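Local coordinates for sugar fermentation stimulation protein homolog (PDB 4DA2) that probably binds DNA and holds calcium in a PD-(D/E)xK nuclease-type domain joined to an OB-fold domain, at residues A[124-136]-A[160-172]. The protein carries 1 engineered substitution. Residues are numbered along the deposited sequence; the frame is centred on the assembly and turned at random.
Sequences SKGEIFVETKSAV and LIKLARDGKRAMI. With CA (calcium ion), chain C.
Glu131 OE2 is gripped twice, by the calcium ion at 2.4 Å and by Lys133 NZ, while higher up the same side chain Glu131 CB meets Leu160 CD1 of helix 160-165 across the contact. Along the strands, Glu131 N bonds to Met171 O at 2.9 Å. One step back, Phe129 O takes Met171 N at 2.9 Å, while Phe129 N reaches Arg169 O at 3.1 Å. This is parallel pairing within the RE domain, and a water bridges Glu127 O and Arg169 N. On the sheet face beneath helix 160-165, Leu163 CD1 sits 3.7 Å from Phe129 CD2, the two side chains crossing nearly at right angles. The other face carries Ile128, whose CG1 lies anti to the backbone N (chi1 -176°), reaching across so that Ile128 CD1 lands 3.8 Å from Met171 CB. Glu131-Thr132-Lys133 match the (D/E)xK part of the PD-(D/E)xK motif, and Glu131 OE2, Thr132 O and Asp118 bind calcium. Lys133 CG rests 3.9 Å from Ile172 CD1; beyond it the chain bends at chi2 (-107°), and Lys133 NZ meets Glu131 OE2 at 2.8 Å from above the carboxylate plane. With an alanine here, Glu131 OE2 would probably lose its ammonium mate, and Ile172 CD1 its contact with the lysine's CG. His156 and a calcium-bound water also receive hydrogen bonds from Lys133 NZ.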
loop_
_atom_site.group_PDB
_atom_site.type_symbol
_atom_site.label_atom_id
_atom_site.label_comp_id
_atom_site.label_asym_id
_atom_site.label_seq_id
_atom_site.Cartn_x
_atom_site.Cartn_y
_atom_site.Cartn_z
ATOM N N SER A 124 8.857 -16.371 16.975
ATOM C CA SER A 124 9.300 -17.346 17.975
ATOM C C SER A 124 8.296 -18.465 18.213
ATOM O O SER A 124 8.675 -19.638 18.264
ATOM C CB SER A 124 9.606 -16.666 19.303
ATOM O OG SER A 124 10.846 -16.001 19.238
ATOM N N LYS A 125 7.029 -18.112 18.357
ATOM C CA LYS A 125 6.038 -19.092 18.770
ATOM C C LYS A 125 5.198 -19.658 17.623
ATOM O O LYS A 125 4.352 -20.532 17.845
ATOM C CB LYS A 125 5.153 -18.516 19.882
ATOM C CG LYS A 125 5.916 -18.226 21.170
ATOM C CD LYS A 125 5.066 -17.475 22.177
ATOM C CE LYS A 125 5.929 -16.888 23.277
ATOM N NZ LYS A 125 5.122 -16.235 24.346
ATOM N N GLY A 126 5.428 -19.168 16.407
ATOM C CA GLY A 126 4.667 -19.636 15.247
ATOM C C GLY A 126 4.785 -18.761 14.012
ATOM O O GLY A 126 5.623 -17.865 13.947
ATOM N N GLU A 127 3.947 -19.046 13.017
ATOM C CA GLU A 127 3.948 -18.307 11.760
ATOM C C GLU A 127 2.695 -17.463 11.619
ATOM O O GLU A 127 1.690 -17.715 12.291
ATOM C CB GLU A 127 4.019 -19.265 10.582
ATOM C CG GLU A 127 5.320 -20.030 10.462
ATOM C CD GLU A 127 5.227 -21.101 9.389
ATOM O OE1 GLU A 127 4.088 -21.416 8.972
ATOM O OE2 GLU A 127 6.288 -21.609 8.960
ATOM N N ILE A 128 2.776 -16.434 10.770
ATOM C CA ILE A 128 1.630 -15.580 10.468
ATOM C C ILE A 128 1.645 -15.186 8.989
ATOM O O ILE A 128 2.688 -14.803 8.425
ATOM C CB ILE A 128 1.559 -14.315 11.409
ATOM C CG1 ILE A 128 0.295 -13.480 11.130
ATOM C CG2 ILE A 128 2.852 -13.481 11.316
ATOM C CD1 ILE A 128 0.046 -12.303 12.120
ATOM N N PHE A 129 0.481 -15.315 8.356
ATOM C CA PHE A 129 0.288 -14.805 6.992
ATOM C C PHE A 129 -0.136 -13.344 7.061
ATOM O O PHE A 129 -1.063 -12.995 7.814
ATOM C CB PHE A 129 -0.784 -15.626 6.278
ATOM C CG PHE A 129 -0.335 -16.999 5.913
ATOM C CD1 PHE A 129 0.423 -17.208 4.754
ATOM C CD2 PHE A 129 -0.609 -18.083 6.760
ATOM C CE1 PHE A 129 0.856 -18.518 4.403
ATOM C CE2 PHE A 129 -0.173 -19.385 6.431
ATOM C CZ PHE A 129 0.569 -19.596 5.258
ATOM N N VAL A 130 0.544 -12.495 6.292
ATOM C CA VAL A 130 0.247 -11.060 6.288
ATOM C C VAL A 130 0.004 -10.560 4.863
ATOM O O VAL A 130 0.844 -10.773 3.981
ATOM C CB VAL A 130 1.377 -10.229 6.976
ATOM C CG1 VAL A 130 1.025 -8.734 6.941
ATOM C CG2 VAL A 130 1.599 -10.710 8.398
ATOM N N GLU A 131 -1.166 -9.943 4.645
ATOM C CA GLU A 131 -1.492 -9.291 3.383
ATOM C C GLU A 131 -1.462 -7.781 3.609
ATOM O O GLU A 131 -2.022 -7.286 4.612
ATOM C CB GLU A 131 -2.878 -9.749 2.877
ATOM C CG GLU A 131 -3.402 -9.045 1.611
ATOM C CD GLU A 131 -2.480 -9.242 0.406
ATOM O OE1 GLU A 131 -1.773 -10.279 0.370
ATOM O OE2 GLU A 131 -2.436 -8.339 -0.480
ATOM N N THR A 132 -0.782 -7.058 2.714
ATOM C CA THR A 132 -0.744 -5.600 2.831
ATOM C C THR A 132 -1.543 -4.987 1.692
ATOM O O THR A 132 -1.504 -5.496 0.555
ATOM C CB THR A 132 0.695 -5.037 2.900
ATOM O OG1 THR A 132 1.389 -5.360 1.687
ATOM C CG2 THR A 132 1.446 -5.645 4.075
ATOM N N LYS A 133 -2.334 -3.960 1.996
ATOM C CA LYS A 133 -3.111 -3.263 0.942
ATOM C C LYS A 133 -2.865 -1.758 0.905
ATOM O O LYS A 133 -2.680 -1.144 1.939
ATOM C CB LYS A 133 -4.606 -3.508 1.134
ATOM C CG LYS A 133 -4.980 -4.994 1.083
ATOM C CD LYS A 133 -5.695 -5.332 -0.180
ATOM C CE LYS A 133 -5.907 -6.830 -0.341
ATOM N NZ LYS A 133 -4.920 -7.316 -1.354
ATOM N N SER A 134 -2.864 -1.186 -0.302
ATOM C CA SER A 134 -2.736 0.259 -0.457
ATOM C C SER A 134 -4.002 0.964 0.016
ATOM O O SER A 134 -5.115 0.604 -0.396
ATOM C CB SER A 134 -2.497 0.608 -1.916
ATOM O OG SER A 134 -2.392 2.026 -2.087
ATOM N N ALA A 135 -3.825 1.981 0.858
ATOM C CA ALA A 135 -4.952 2.821 1.292
ATOM C C ALA A 135 -4.647 4.289 1.105
ATOM O O ALA A 135 -4.247 4.989 2.042
ATOM C CB ALA A 135 -5.322 2.523 2.758
ATOM N N VAL A 136 -4.796 4.760 -0.124
ATOM C CA VAL A 136 -4.387 6.134 -0.441
ATOM C C VAL A 136 -5.567 6.995 -0.923
ATOM O O VAL A 136 -5.368 8.063 -1.550
ATOM C CB VAL A 136 -3.146 6.199 -1.391
ATOM C CG1 VAL A 136 -1.894 5.633 -0.659
ATOM C CG2 VAL A 136 -3.395 5.451 -2.710
ATOM N N LEU A 160 -7.933 -15.040 4.121
ATOM C CA LEU A 160 -7.553 -14.637 5.478
ATOM C C LEU A 160 -8.568 -15.165 6.506
ATOM O O LEU A 160 -8.190 -15.649 7.577
ATOM C CB LEU A 160 -7.408 -13.098 5.578
ATOM C CG LEU A 160 -6.189 -12.508 4.855
ATOM C CD1 LEU A 160 -6.348 -10.971 4.727
ATOM C CD2 LEU A 160 -4.927 -12.824 5.608
ATOM N N ILE A 161 -9.847 -15.000 6.190
ATOM C CA ILE A 161 -10.938 -15.463 7.037
ATOM C C ILE A 161 -10.816 -16.984 7.247
ATOM O O ILE A 161 -10.906 -17.477 8.380
ATOM C CB ILE A 161 -12.313 -15.091 6.429
ATOM C CG1 ILE A 161 -12.556 -13.578 6.531
ATOM C CG2 ILE A 161 -13.437 -15.896 7.129
ATOM C CD1 ILE A 161 -13.743 -13.080 5.722
ATOM N N LYS A 162 -10.583 -17.723 6.162
ATOM C CA LYS A 162 -10.480 -19.183 6.264
ATOM C C LYS A 162 -9.275 -19.613 7.130
ATOM O O LYS A 162 -9.397 -20.506 7.962
ATOM C CB LYS A 162 -10.417 -19.807 4.873
ATOM C CG LYS A 162 -9.925 -21.284 4.829
ATOM C CD LYS A 162 -10.939 -22.302 5.318
ATOM C CE LYS A 162 -10.601 -23.691 4.769
ATOM N NZ LYS A 162 -10.865 -24.753 5.763
ATOM N N LEU A 163 -8.124 -18.969 6.937
ATOM C CA LEU A 163 -6.962 -19.198 7.809
ATOM C C LEU A 163 -7.342 -19.023 9.308
ATOM O O LEU A 163 -7.103 -19.921 10.127
ATOM C CB LEU A 163 -5.836 -18.234 7.441
ATOM C CG LEU A 163 -5.051 -18.554 6.165
ATOM C CD1 LEU A 163 -4.139 -17.391 5.864
ATOM C CD2 LEU A 163 -4.231 -19.803 6.391
ATOM N N ALA A 164 -7.972 -17.890 9.648
ATOM C CA ALA A 164 -8.335 -17.593 11.044
ATOM C C ALA A 164 -9.306 -18.618 11.626
ATOM O O ALA A 164 -9.195 -18.976 12.792
ATOM C CB ALA A 164 -8.912 -16.202 11.177
ATOM N N ARG A 165 -10.263 -19.064 10.812
ATOM C CA ARG A 165 -11.234 -20.091 11.250
ATOM C C ARG A 165 -10.596 -21.462 11.411
ATOM O O ARG A 165 -11.028 -22.264 12.245
ATOM C CB ARG A 165 -12.416 -20.171 10.302
ATOM C CG ARG A 165 -13.411 -19.055 10.543
ATOM C CD ARG A 165 -14.489 -19.004 9.474
ATOM N NE ARG A 165 -15.352 -17.849 9.703
ATOM C CZ ARG A 165 -16.171 -17.327 8.795
ATOM N NH1 ARG A 165 -16.270 -17.862 7.580
ATOM N NH2 ARG A 165 -16.898 -16.264 9.101
ATOM N N ASP A 166 -9.556 -21.717 10.625
ATOM C CA ASP A 166 -8.747 -22.913 10.797
ATOM C C ASP A 166 -7.781 -22.765 11.971
ATOM O O ASP A 166 -6.966 -23.648 12.220
ATOM C CB ASP A 166 -7.978 -23.233 9.520
ATOM C CG ASP A 166 -8.860 -23.800 8.431
ATOM O OD1 ASP A 166 -10.052 -24.069 8.679
ATOM O OD2 ASP A 166 -8.362 -23.973 7.311
ATOM N N GLY A 167 -7.871 -21.640 12.674
ATOM C CA GLY A 167 -6.998 -21.345 13.817
ATOM C C GLY A 167 -5.561 -21.008 13.465
ATOM O O GLY A 167 -4.656 -21.223 14.274
ATOM N N LYS A 168 -5.339 -20.480 12.264
ATOM C CA LYS A 168 -4.012 -19.991 11.899
ATOM C C LYS A 168 -3.952 -18.475 12.083
ATOM O O LYS A 168 -4.992 -17.792 12.071
ATOM C CB LYS A 168 -3.639 -20.390 10.478
ATOM C CG LYS A 168 -3.371 -21.887 10.334
ATOM C CD LYS A 168 -3.790 -22.372 8.972
ATOM C CE LYS A 168 -3.436 -23.840 8.777
ATOM N NZ LYS A 168 -3.623 -24.257 7.359
ATOM N N ARG A 169 -2.741 -17.951 12.230
ATOM C CA ARG A 169 -2.564 -16.516 12.439
ATOM C C ARG A 169 -2.609 -15.800 11.088
ATOM O O ARG A 169 -1.882 -16.153 10.124
ATOM C CB ARG A 169 -1.239 -16.233 13.179
ATOM C CG ARG A 169 -1.158 -16.845 14.607
ATOM C CD ARG A 169 -1.910 -15.972 15.607
ATOM N NE ARG A 169 -1.433 -14.591 15.533
ATOM C CZ ARG A 169 -2.188 -13.509 15.703
ATOM N NH1 ARG A 169 -3.487 -13.616 15.971
ATOM N NH2 ARG A 169 -1.634 -12.311 15.606
ATOM N N ALA A 170 -3.463 -14.786 11.022
ATOM C CA ALA A 170 -3.639 -14.030 9.805
ATOM C C ALA A 170 -3.782 -12.542 10.132
ATOM O O ALA A 170 -4.394 -12.173 11.149
ATOM C CB ALA A 170 -4.866 -14.531 9.040
ATOM N N MET A 171 -3.220 -11.703 9.261
ATOM C CA MET A 171 -3.229 -10.236 9.437
ATOM C C MET A 171 -3.380 -9.513 8.107
ATOM O O MET A 171 -2.797 -9.930 7.090
ATOM C CB MET A 171 -1.930 -9.754 10.107
ATOM C CG MET A 171 -1.904 -8.260 10.383
ATOM S SD MET A 171 -0.361 -7.729 11.167
ATOM C CE MET A 171 -0.796 -8.143 12.848
ATOM N N ILE A 172 -4.204 -8.460 8.106
ATOM C CA ILE A 172 -4.227 -7.511 7.007
ATOM C C ILE A 172 -3.738 -6.163 7.488
ATOM O O ILE A 172 -4.131 -5.677 8.548
ATOM C CB ILE A 172 -5.620 -7.430 6.256
ATOM C CG1 ILE A 172 -5.542 -6.551 5.002
ATOM C CG2 ILE A 172 -6.758 -6.951 7.182
ATOM C CD1 ILE A 172 -6.747 -6.736 4.090
HETATM CA CA CA C . -0.796 -6.827 -1.264
HETATM O O HOH W 1 -0.441 -19.790 11.935
HETATM O O HOH W 2 -2.785 -6.036 -2.388
HETATM O O HOH W 3 -0.823 -7.966 -3.610
HETATM O O HOH W 4 1.440 -5.842 -1.573
#